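Local coordinates for competence damage-inducible protein A (PDB 5V01) that is of unknown function but belongs to the CinA family, some of whose members deamidate nicotinamide mononucleotide, at residues L33-S38 against A46-Q51; V62-D67 against R71-V76; A82-S85 against E89-V92; G98-A103 against A132-G137. One frame throughout, in Å; residues are numbered along the deposited sequence.

Contact 1: L33-S38 against A46-Q51; sequences LTTAES and AALCAQ
Leu48 of helix 43-50 sets one methyl, CD1, against both Leu33 and Thr35, alternate residues on the same face of strand 33-37. From the helix backbone its CB sets off toward the strand, and the first torsion places CG opposite the carbonyl carbon (chi1 -63°), so the branch is carried out to the sheet and does all the touching. The tip then divides its work. Leu48 CD1 lies 3.7 Å from Leu33 CD2 and equally 3.7 Å from Thr35 CG2, thus bridging two strand residues, while the second methyl, Leu48 CD2, keeps to Leu33 CD2 at 3.8 Å. The two leucines cross at about a right angle, whereas Thr35 meets Leu48 tip to tip.

Each residue type suits its place. Leucine reaches from the helix across a backbone separation of 9.4 Å between Leu33 CA and Leu48 CA. Threonine, beta-branched and at ease in a strand, can split its character: with chi1 at 59° its methyl CG2 is offered to Leu48, and OG1 turns aside to hydrogen bond Tyr58 OH, which pays for a buried hydroxyl. Further along the strand, the carboxylate of Glu37 accepts bonds from the backbone nitrogens of Leu44 and Ala45 in the first turn of the helix, a polar tie beside the purely apolar one. Leu33 also packs on Ile107 and Ile109 of the adjoining strand 107-113. Such seating of a connecting helix on its preceding strand through aliphatic side chains is typical of a beta-alpha-beta unit, here formed by strand 33-37, helix 43-50 and strand 58-64.

Contact 2: V62-D67 against R71-V76; sequences VVTFSD and RNVLQV
The guanidinium of Arg71 has the carbonyl oxygen of Asp67 over one face, the side chain having folded back along its own helix. The bend is at chi3 (-56°). It brings Arg71 NH1 to 3.9 Å from Asp67 CB, and lower on the chain Arg71 CG lies 3.4 Å from Asp67 O. The Asp67 carboxylate does not join in: Asp67 OD2 stays 5.3 Å from Arg71 NH1, too far for a salt bridge, although the opposite charges probably still attract each other. The same carbonyl receives Arg71 N in an ordinary helical bond of 3.0 Å (N-H...O angle 158°). Leu81 of helix 78-84 packs against both residues at this more open end.

Deeper in, helix 67-74, which follows strand 58-64, folds back to cover one face of that strand. This strand is outermost within the chain, but Val62 and Val63 pair antiparallel with a strand of the second subunit, so the sheet runs on through the dimer. Branched apolar residues suit the strand-helix seam because each can present two separate methyls. Val62 sends CG1 toward Val73 CG1 and, at 4.0 Å, CG2 toward Leu74 CD2, tip to tip in both cases. Thr64 mimics this fork with unlike branches. Its CG2 presses obliquely on Val73 CB at 3.8 Å, and Thr64 OG1 has Leu74 CD1 at 3.8 Å as an apolar neighbour, while for polar company the hydroxyl has a weak hydrogen bond to Glu37 O. Ile99 of helix 89-103 touches both Val62 and Leu74, closing the apolar cluster from a third element.

Contact 3: A82-S85 against E89-V92; sequences AVHS and EACV
A CH-pi contact between Ala90 and the ring of His84 is the main apolar link across this pair of segments. The methyl Ala90 CB sits over one face of the imidazole, 4.2 Å from its centroid and 25° off the normal, so it lies toward the rim and comes closest to His84 CD2, at 3.8 Å. The opposite face is covered from within the same segment by Val83 CG1, placed above the ring centre, and the imidazole is thus sandwiched between two methyls. With CG of His84 opposite its carbonyl carbon (chi1 -57°), the ring stands in the gap between the helices. Alanine fits opposite it because a single methyl lets the flat ring lie close to the second helix.

Here helix 78-84 ends and, after a short connection, the chain re-enters helical form at helix 89-103. Ser85, the first residue to leave the earlier helix, has a positive phi, which breaks the helix.

The polar contacts belong to this turn. Ser85 OG donates to His84 O over 2.6 Å; it meets a lone pair in the carbonyl plane, at a C=O...donor angle of 112°. The same hydroxyl oxygen also bonds Val87 N, so one small side chain serves two backbone groups where helical pairing has run out. Ser88 OG likewise links two backbone groups, Ser85 O and Cys91 N, across the start of the following helix.

Simple van der Waals contact completes the set: Cys91 CB rests 3.7 Å from Ser85 O, a carbonyl facing the second helix, and Cys91 also packs on Leu81.

Contact 4: G98-A103 against A132-G137; sequences GILALA and AWNFRG
Leu100 and Asn134 mark the closest approach of the two backbones, with Leu100 CA 7.8 Å from Asn134 CA. Around Leu100 the chain is regular helix, as the bond from Leu102 N to Gly98 O, 3.0 Å long, attests. The other segment is strand as far as Phe135 and then reverses: Arg136 and Gly137 both have positive phi, 52° and 102°, values consistent with a type I' turn, the tight two-residue link of a beta hairpin. It joins strands 128-135 and 138-145. Glycine suits the second place, where a CB would be jammed against the carbonyl oxygen of Arg136.

Asn134 stiffens this turn through an Asx motif. Its OD1 accepts from Gly137 N at 2.8 Å, the donor lying in the carbonyl plane, though the N-H...O angle is a bent 135°. Asparagine is apt because a short amide can reach a nitrogen three residues on and still offer its ND2, weakly bonded to Ser96 OG of the helix.

The side chains of Leu100 and Asn134 cross at about a right angle. With CG of Leu100 opposite the backbone N, the branch reaches over the hairpin end, and Leu100 CD2 touches Asn134 OD1 at 3.7 Å and Gly137 N at 3.9 Å. One methyl therefore covers both partners of the turn's bond. Its other methyl, Leu100 CD1, approaches Asn134 O more loosely, at 4.1 Å. Arg136 adds a salt bridge to Asp106.

How the contacts relate
All four contacts belong to one alpha/beta domain built round a mixed sheet. Contacts 1 and 2 are its buried ones: they seat helices on the neighbouring strands 33-37 and 58-64, joined by backbone bonds between Glu37 and both Val62 and Thr64, and use mainly aliphatic methyls, with Asp67 and Arg71 at the open end of contact 2. Both also touch the second subunit. Contacts 3 and 4 share helix 89-103 and are only partly buried: contact 3 sets an imidazole face against a methyl beside a serine-held turn, and contact 4 a leucine methyl against the amide of a hairpin. Contact 3 joins helix to helix, whereas contact 4 reaches the sheet. Ile99 packs against contacts 1 and 2, so the buried side of helix 89-103 meets both.

Contact 1: L33-S38 against A46-Q51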
loop_
_atom_site.group_PDB
_atom_site.type_symbol
_atom_site.label_atom_id
_atom_site.label_comp_id
_atom_site.label_asym_id
_atom_site.label_seq_id
_atom_site.Cartn_x
_atom_site.Cartn_y
_atom_site.Cartn_z
ATOM N N LEU A 33 1.396 -10.917 9.073
ATOM C CA LEU A 33 0.378 -9.877 8.993
ATOM C C LEU A 33 0.200 -9.457 7.534
ATOM O O LEU A 33 1.172 -9.419 6.778
ATOM C CB LEU A 33 0.887 -8.679 9.801
ATOM C CG LEU A 33 0.066 -7.398 9.803
ATOM C CD1 LEU A 33 -1.305 -7.587 10.459
ATOM C CD2 LEU A 33 0.861 -6.307 10.522
ATOM N N THR A 34 -1.019 -9.056 7.178
ATOM C CA THR A 34 -1.335 -8.472 5.863
ATOM C C THR A 34 -2.323 -7.330 6.087
ATOM O O THR A 34 -2.988 -7.257 7.131
ATOM C CB THR A 34 -1.895 -9.523 4.914
ATOM O OG1 THR A 34 -1.997 -8.987 3.619
ATOM C CG2 THR A 34 -3.237 -10.024 5.329
ATOM N N THR A 35 -2.389 -6.420 5.121
ATOM C CA THR A 35 -3.199 -5.214 5.256
ATOM C C THR A 35 -3.984 -4.883 4.010
ATOM O O THR A 35 -3.502 -5.083 2.882
ATOM C CB THR A 35 -2.343 -3.987 5.627
ATOM O OG1 THR A 35 -1.345 -3.745 4.632
ATOM C CG2 THR A 35 -1.719 -4.136 6.981
ATOM N N ALA A 36 -5.168 -4.312 4.223
ATOM C CA ALA A 36 -6.006 -3.781 3.140
ATOM C C ALA A 36 -6.472 -2.394 3.556
ATOM O O ALA A 36 -7.054 -2.221 4.622
ATOM C CB ALA A 36 -7.206 -4.683 2.861
ATOM N N GLU A 37 -6.211 -1.405 2.711
ATOM C CA GLU A 37 -6.480 -0.009 3.016
ATOM C C GLU A 37 -7.286 0.644 1.927
ATOM O O GLU A 37 -7.249 0.231 0.768
ATOM C CB GLU A 37 -5.135 0.737 3.096
ATOM C CG GLU A 37 -4.233 0.291 4.222
ATOM C CD GLU A 37 -2.902 1.028 4.183
ATOM O OE1 GLU A 37 -2.874 2.247 4.490
ATOM O OE2 GLU A 37 -1.894 0.371 3.880
ATOM N N SER A 38 -7.982 1.697 2.306
ATOM C CA SER A 38 -8.663 2.565 1.369
ATOM C C SER A 38 -8.202 4.004 1.661
ATOM O O SER A 38 -7.166 4.425 1.149
ATOM C CB SER A 38 -10.163 2.309 1.459
ATOM O OG SER A 38 -10.886 3.080 0.523
ATOM N N ALA A 46 3.106 1.241 4.616
ATOM C CA ALA A 46 4.376 1.965 4.607
ATOM C C ALA A 46 5.036 1.934 5.986
ATOM O O ALA A 46 6.247 1.797 6.090
ATOM C CB ALA A 46 4.193 3.391 4.123
ATOM N N ALA A 47 4.234 2.039 7.037
ATOM C CA ALA A 47 4.768 1.913 8.381
ATOM C C ALA A 47 5.404 0.548 8.609
ATOM O O ALA A 47 6.502 0.417 9.172
ATOM C CB ALA A 47 3.689 2.184 9.408
ATOM N N LEU A 48 4.678 -0.480 8.201
ATOM C CA LEU A 48 5.169 -1.851 8.369
ATOM C C LEU A 48 6.421 -2.162 7.541
ATOM O O LEU A 48 7.279 -2.966 7.959
ATOM C CB LEU A 48 4.047 -2.860 8.087
ATOM C CG LEU A 48 2.888 -2.736 9.072
ATOM C CD1 LEU A 48 1.592 -3.285 8.484
ATOM C CD2 LEU A 48 3.211 -3.366 10.415
ATOM N N CYS A 49 6.508 -1.559 6.357
ATOM C CA CYS A 49 7.673 -1.729 5.492
ATOM C C CYS A 49 8.859 -0.853 5.889
ATOM O O CYS A 49 9.981 -1.154 5.521
ATOM C CB CYS A 49 7.295 -1.517 4.031
ATOM S SG CYS A 49 6.162 -2.786 3.400
ATOM N N ALA A 50 8.618 0.215 6.633
ATOM C CA ALA A 50 9.720 1.041 7.139
ATOM C C ALA A 50 10.421 0.284 8.249
ATOM O O ALA A 50 11.579 0.449 8.459
ATOM C CB ALA A 50 9.222 2.373 7.618
ATOM N N GLN A 51 9.681 -0.557 8.961
ATOM C CA GLN A 51 10.248 -1.406 10.024
ATOM C C GLN A 51 11.339 -2.345 9.464
ATOM O O GLN A 51 11.153 -2.915 8.403
ATOM C CB GLN A 51 9.083 -2.240 10.589
ATOM C CG GLN A 51 9.349 -3.136 11.756
ATOM C CD GLN A 51 10.029 -2.438 12.894
ATOM O OE1 GLN A 51 9.666 -1.312 13.272
ATOM N NE2 GLN A 51 11.055 -3.089 13.434
#

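Contact 2: V62-D67 against R71-V76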
loop_
_atom_site.group_PDB
_atom_site.type_symbol
_atom_site.label_atom_id
_atom_site.label_comp_id
_atom_site.label_asym_id
_atom_site.label_seq_id
_atom_site.Cartn_x
_atom_site.Cartn_y
_atom_site.Cartn_z
ATOM N N VAL A 62 -2.592 -4.265 0.172
ATOM C CA VAL A 62 -3.305 -3.656 -0.929
ATOM C C VAL A 62 -3.912 -2.329 -0.547
ATOM O O VAL A 62 -4.222 -2.084 0.631
ATOM C CB VAL A 62 -4.386 -4.574 -1.544
ATOM C CG1 VAL A 62 -3.783 -5.906 -1.955
ATOM C CG2 VAL A 62 -5.563 -4.796 -0.589
ATOM N N VAL A 63 -4.079 -1.481 -1.563
ATOM C CA VAL A 63 -4.792 -0.224 -1.469
ATOM C C VAL A 63 -5.908 -0.315 -2.499
ATOM O O VAL A 63 -5.657 -0.453 -3.694
ATOM C CB VAL A 63 -3.865 0.962 -1.761
ATOM C CG1 VAL A 63 -4.636 2.265 -1.683
ATOM C CG2 VAL A 63 -2.730 0.950 -0.783
ATOM N N THR A 64 -7.148 -0.274 -2.008
ATOM C CA THR A 64 -8.357 -0.428 -2.843
ATOM C C THR A 64 -9.222 0.782 -2.552
ATOM O O THR A 64 -9.987 0.786 -1.588
ATOM C CB THR A 64 -9.098 -1.738 -2.522
ATOM O OG1 THR A 64 -9.350 -1.831 -1.122
ATOM C CG2 THR A 64 -8.278 -2.933 -2.955
ATOM N N PHE A 65 -9.021 1.851 -3.325
ATOM C CA PHE A 65 -9.527 3.197 -2.985
ATOM C C PHE A 65 -11.000 3.442 -3.337
ATOM O O PHE A 65 -11.590 4.394 -2.840
ATOM C CB PHE A 65 -8.596 4.250 -3.612
ATOM C CG PHE A 65 -8.620 5.583 -2.941
ATOM C CD1 PHE A 65 -7.938 5.762 -1.748
ATOM C CD2 PHE A 65 -9.284 6.674 -3.515
ATOM C CE1 PHE A 65 -7.937 6.990 -1.113
ATOM C CE2 PHE A 65 -9.284 7.906 -2.882
ATOM C CZ PHE A 65 -8.605 8.061 -1.677
ATOM N N SER A 66 -11.570 2.587 -4.187
ATOM C CA SER A 66 -12.925 2.700 -4.702
ATOM C C SER A 66 -13.715 1.424 -4.350
ATOM O O SER A 66 -13.138 0.386 -4.028
ATOM C CB SER A 66 -12.910 2.859 -6.210
ATOM O OG SER A 66 -12.470 1.640 -6.795
ATOM N N ASP A 67 -15.031 1.488 -4.537
ATOM C CA ASP A 67 -15.885 0.323 -4.357
ATOM C C ASP A 67 -15.492 -0.747 -5.370
ATOM O O ASP A 67 -15.395 -1.932 -5.038
ATOM C CB ASP A 67 -17.372 0.688 -4.525
ATOM C CG ASP A 67 -17.955 1.496 -3.365
ATOM O OD1 ASP A 67 -17.235 1.879 -2.439
ATOM O OD2 ASP A 67 -19.187 1.760 -3.394
ATOM N N ARG A 71 -14.287 -4.723 -4.803
ATOM C CA ARG A 71 -14.927 -5.900 -5.436
ATOM C C ARG A 71 -13.862 -6.711 -6.190
ATOM O O ARG A 71 -13.743 -7.923 -6.048
ATOM C CB ARG A 71 -16.072 -5.470 -6.383
ATOM C CG ARG A 71 -17.210 -4.726 -5.675
ATOM C CD ARG A 71 -18.459 -4.642 -6.523
ATOM N NE ARG A 71 -18.202 -4.024 -7.817
ATOM C CZ ARG A 71 -18.313 -2.735 -8.121
ATOM N NH1 ARG A 71 -18.698 -1.823 -7.230
ATOM N NH2 ARG A 71 -17.979 -2.339 -9.362
ATOM N N ASN A 72 -13.059 -6.006 -6.986
ATOM C CA ASN A 72 -12.106 -6.653 -7.902
ATOM C C ASN A 72 -10.973 -7.382 -7.154
ATOM O O ASN A 72 -10.674 -8.540 -7.395
ATOM C CB ASN A 72 -11.528 -5.577 -8.848
ATOM C CG ASN A 72 -10.542 -6.126 -9.849
ATOM O OD1 ASN A 72 -10.739 -7.218 -10.376
ATOM N ND2 ASN A 72 -9.454 -5.371 -10.100
ATOM N N VAL A 73 -10.347 -6.667 -6.225
ATOM C CA VAL A 73 -9.145 -7.163 -5.575
ATOM C C VAL A 73 -9.448 -8.059 -4.365
ATOM O O VAL A 73 -8.730 -9.009 -4.093
ATOM C CB VAL A 73 -8.240 -5.978 -5.157
ATOM C CG1 VAL A 73 -6.989 -6.476 -4.436
ATOM C CG2 VAL A 73 -7.872 -5.155 -6.379
ATOM N N LEU A 74 -10.514 -7.720 -3.643
ATOM C CA LEU A 74 -10.819 -8.359 -2.353
ATOM C C LEU A 74 -12.116 -9.151 -2.295
ATOM O O LEU A 74 -12.434 -9.714 -1.241
ATOM C CB LEU A 74 -10.792 -7.311 -1.240
ATOM C CG LEU A 74 -9.442 -6.610 -1.042
ATOM C CD1 LEU A 74 -9.630 -5.472 -0.062
ATOM C CD2 LEU A 74 -8.382 -7.601 -0.594
ATOM N N GLN A 75 -12.838 -9.223 -3.412
ATOM C CA GLN A 75 -14.112 -9.960 -3.526
ATOM C C GLN A 75 -15.144 -9.453 -2.527
ATOM O O GLN A 75 -16.038 -10.185 -2.115
ATOM C CB GLN A 75 -13.930 -11.473 -3.412
ATOM C CG GLN A 75 -13.048 -12.078 -4.481
ATOM C CD GLN A 75 -11.585 -11.893 -4.194
ATOM O OE1 GLN A 75 -11.130 -12.114 -3.068
ATOM N NE2 GLN A 75 -10.834 -11.459 -5.204
ATOM N N VAL A 76 -15.090 -8.167 -2.192
ATOM C CA VAL A 76 -16.160 -7.570 -1.377
ATOM C C VAL A 76 -17.426 -7.670 -2.228
ATOM O O VAL A 76 -17.410 -7.388 -3.418
ATOM C CB VAL A 76 -15.823 -6.118 -0.971
ATOM C CG1 VAL A 76 -17.000 -5.467 -0.260
ATOM C CG2 VAL A 76 -14.579 -6.078 -0.076
#

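Contact 3: A82-S85 against E89-V92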
loop_
_atom_site.group_PDB
_atom_site.type_symbol
_atom_site.label_atom_id
_atom_site.label_comp_id
_atom_site.label_asym_id
_atom_site.label_seq_id
_atom_site.Cartn_x
_atom_site.Cartn_y
_atom_site.Cartn_z
ATOM N N ALA A 82 -23.575 -1.871 -1.588
ATOM C CA ALA A 82 -24.831 -1.157 -1.873
ATOM C C ALA A 82 -25.624 -0.815 -0.601
ATOM O O ALA A 82 -26.087 0.320 -0.445
ATOM C CB ALA A 82 -25.696 -1.966 -2.831
ATOM N N VAL A 83 -25.736 -1.793 0.308
ATOM C CA VAL A 83 -26.533 -1.653 1.533
ATOM C C VAL A 83 -25.805 -0.851 2.608
ATOM O O VAL A 83 -26.391 0.048 3.217
ATOM C CB VAL A 83 -26.965 -3.043 2.088
ATOM C CG1 VAL A 83 -27.644 -2.924 3.442
ATOM C CG2 VAL A 83 -27.916 -3.749 1.112
ATOM N N HIS A 84 -24.524 -1.158 2.809
ATOM C CA HIS A 84 -23.780 -0.637 3.972
ATOM C C HIS A 84 -22.757 0.449 3.641
ATOM O O HIS A 84 -22.339 1.148 4.551
ATOM C CB HIS A 84 -23.083 -1.782 4.721
ATOM C CG HIS A 84 -24.013 -2.860 5.193
ATOM N ND1 HIS A 84 -24.767 -2.737 6.337
ATOM C CD2 HIS A 84 -24.260 -4.100 4.709
ATOM C CE1 HIS A 84 -25.477 -3.838 6.510
ATOM N NE2 HIS A 84 -25.187 -4.683 5.540
ATOM N N SER A 85 -22.380 0.580 2.359
ATOM C CA SER A 85 -21.296 1.447 1.897
ATOM C C SER A 85 -19.941 0.855 2.245
ATOM O O SER A 85 -19.831 -0.085 3.035
ATOM C CB SER A 85 -21.387 2.886 2.426
ATOM O OG SER A 85 -20.731 3.035 3.674
ATOM N N GLU A 89 -18.874 -1.514 9.066
ATOM C CA GLU A 89 -18.447 -2.772 9.655
ATOM C C GLU A 89 -18.422 -3.920 8.634
ATOM O O GLU A 89 -17.451 -4.660 8.554
ATOM C CB GLU A 89 -19.355 -3.141 10.829
ATOM C CG GLU A 89 -18.851 -4.350 11.587
ATOM C CD GLU A 89 -19.672 -4.711 12.801
ATOM O OE1 GLU A 89 -20.902 -4.670 12.720
ATOM O OE2 GLU A 89 -19.075 -5.083 13.818
ATOM N N ALA A 90 -19.497 -4.078 7.858
ATOM C CA ALA A 90 -19.582 -5.193 6.927
ATOM C C ALA A 90 -18.488 -5.145 5.867
ATOM O O ALA A 90 -17.897 -6.166 5.522
ATOM C CB ALA A 90 -20.949 -5.236 6.269
ATOM N N CYS A 91 -18.188 -3.947 5.384
ATOM C CA CYS A 91 -17.134 -3.817 4.380
ATOM C C CYS A 91 -15.767 -4.159 4.948
ATOM O O CYS A 91 -15.032 -4.928 4.329
ATOM C CB CYS A 91 -17.095 -2.433 3.801
ATOM S SG CYS A 91 -15.814 -2.274 2.517
ATOM N N VAL A 92 -15.413 -3.612 6.111
ATOM C CA VAL A 92 -14.086 -3.927 6.660
ATOM C C VAL A 92 -13.968 -5.414 7.010
ATOM O O VAL A 92 -12.903 -6.006 6.869
ATOM C CB VAL A 92 -13.610 -3.006 7.827
ATOM C CG1 VAL A 92 -13.308 -1.609 7.315
ATOM C CG2 VAL A 92 -14.546 -3.015 9.028
#

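Contact 4: G98-A103 against A132-G137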
loop_
_atom_site.group_PDB
_atom_site.type_symbol
_atom_site.label_atom_id
_atom_site.label_comp_id
_atom_site.label_asym_id
_atom_site.label_seq_id
_atom_site.Cartn_x
_atom_site.Cartn_y
_atom_site.Cartn_z
ATOM N N GLY A 98 -10.903 -11.000 2.618
ATOM C CA GLY A 98 -10.342 -11.093 1.291
ATOM C C GLY A 98 -8.831 -11.014 1.290
ATOM O O GLY A 98 -8.166 -11.797 0.610
ATOM N N ILE A 99 -8.275 -10.091 2.072
ATOM C CA ILE A 99 -6.806 -9.971 2.117
ATOM C C ILE A 99 -6.148 -11.088 2.906
ATOM O O ILE A 99 -5.070 -11.568 2.529
ATOM C CB ILE A 99 -6.386 -8.559 2.570
ATOM C CG1 ILE A 99 -4.902 -8.285 2.251
ATOM C CG2 ILE A 99 -6.642 -8.314 4.050
ATOM C CD1 ILE A 99 -4.480 -8.450 0.811
ATOM N N LEU A 100 -6.818 -11.573 3.961
ATOM C CA LEU A 100 -6.275 -12.719 4.698
ATOM C C LEU A 100 -6.105 -13.902 3.736
ATOM O O LEU A 100 -5.060 -14.555 3.750
ATOM C CB LEU A 100 -7.191 -13.109 5.861
ATOM C CG LEU A 100 -6.628 -14.095 6.867
ATOM C CD1 LEU A 100 -5.692 -13.394 7.829
ATOM C CD2 LEU A 100 -7.763 -14.769 7.636
ATOM N N ALA A 101 -7.133 -14.163 2.911
ATOM C CA ALA A 101 -7.113 -15.263 1.945
ATOM C C ALA A 101 -6.041 -15.049 0.870
ATOM O O ALA A 101 -5.290 -15.975 0.563
ATOM C CB ALA A 101 -8.478 -15.436 1.305
ATOM N N LEU A 102 -5.977 -13.850 0.289
ATOM C CA LEU A 102 -5.005 -13.575 -0.754
ATOM C C LEU A 102 -3.576 -13.764 -0.255
ATOM O O LEU A 102 -2.755 -14.391 -0.936
ATOM C CB LEU A 102 -5.215 -12.168 -1.289
ATOM C CG LEU A 102 -4.254 -11.667 -2.381
ATOM C CD1 LEU A 102 -4.320 -12.519 -3.650
ATOM C CD2 LEU A 102 -4.535 -10.223 -2.772
ATOM N N ALA A 103 -3.271 -13.199 0.915
ATOM C CA ALA A 103 -1.912 -13.251 1.478
ATOM C C ALA A 103 -1.544 -14.569 2.171
ATOM O O ALA A 103 -0.377 -14.832 2.400
ATOM C CB ALA A 103 -1.706 -12.086 2.434
ATOM N N ALA A 132 -10.999 -3.368 11.065
ATOM C CA ALA A 132 -11.156 -4.794 11.350
ATOM C C ALA A 132 -9.800 -5.423 11.608
ATOM O O ALA A 132 -8.848 -5.144 10.857
ATOM C CB ALA A 132 -11.829 -5.506 10.199
ATOM N N TRP A 133 -9.700 -6.241 12.652
ATOM C CA TRP A 133 -8.520 -7.045 12.924
ATOM C C TRP A 133 -9.012 -8.484 12.898
ATOM O O TRP A 133 -9.892 -8.860 13.695
ATOM C CB TRP A 133 -7.877 -6.707 14.279
ATOM C CG TRP A 133 -7.487 -5.301 14.463
ATOM C CD1 TRP A 133 -6.200 -4.774 14.360
ATOM C CD2 TRP A 133 -8.322 -4.215 14.866
ATOM N NE1 TRP A 133 -6.221 -3.445 14.649
ATOM C CE2 TRP A 133 -7.500 -3.066 14.954
ATOM C CE3 TRP A 133 -9.682 -4.097 15.204
ATOM C CZ2 TRP A 133 -7.998 -1.816 15.335
ATOM C CZ3 TRP A 133 -10.162 -2.860 15.579
ATOM C CH2 TRP A 133 -9.330 -1.742 15.657
ATOM N N ASN A 134 -8.497 -9.267 11.963
ATOM C CA ASN A 134 -8.939 -10.615 11.677
ATOM C C ASN A 134 -7.776 -11.553 11.997
ATOM O O ASN A 134 -6.770 -11.534 11.309
ATOM C CB ASN A 134 -9.419 -10.673 10.228
ATOM C CG ASN A 134 -9.865 -12.041 9.780
ATOM O OD1 ASN A 134 -9.542 -13.058 10.387
ATOM N ND2 ASN A 134 -10.581 -12.064 8.658
ATOM N N PHE A 135 -7.908 -12.334 13.077
ATOM C CA PHE A 135 -6.903 -13.299 13.496
ATOM C C PHE A 135 -7.431 -14.672 13.092
ATOM O O PHE A 135 -8.327 -15.211 13.744
ATOM C CB PHE A 135 -6.672 -13.211 15.027
ATOM C CG PHE A 135 -5.745 -14.265 15.578
ATOM C CD1 PHE A 135 -4.477 -14.466 15.082
ATOM C CD2 PHE A 135 -6.147 -15.021 16.659
ATOM C CE1 PHE A 135 -3.632 -15.441 15.600
ATOM C CE2 PHE A 135 -5.317 -15.998 17.192
ATOM C CZ PHE A 135 -4.071 -16.233 16.638
ATOM N N ARG A 136 -6.887 -15.227 12.016
ATOM C CA ARG A 136 -7.209 -16.579 11.551
ATOM C C ARG A 136 -8.713 -16.833 11.393
ATOM O O ARG A 136 -9.183 -17.938 11.642
ATOM C CB ARG A 136 -6.559 -17.614 12.489
ATOM C CG ARG A 136 -5.044 -17.540 12.476
ATOM C CD ARG A 136 -4.353 -18.549 13.377
ATOM N NE ARG A 136 -2.947 -18.697 13.003
ATOM C CZ ARG A 136 -2.016 -19.319 13.728
ATOM N NH1 ARG A 136 -2.315 -19.865 14.905
ATOM N NH2 ARG A 136 -0.768 -19.404 13.272
ATOM N N GLY A 137 -9.459 -15.804 10.980
ATOM C CA GLY A 137 -10.938 -15.844 11.010
ATOM C C GLY A 137 -11.621 -15.084 12.157
ATOM O O GLY A 137 -12.755 -14.627 11.998
#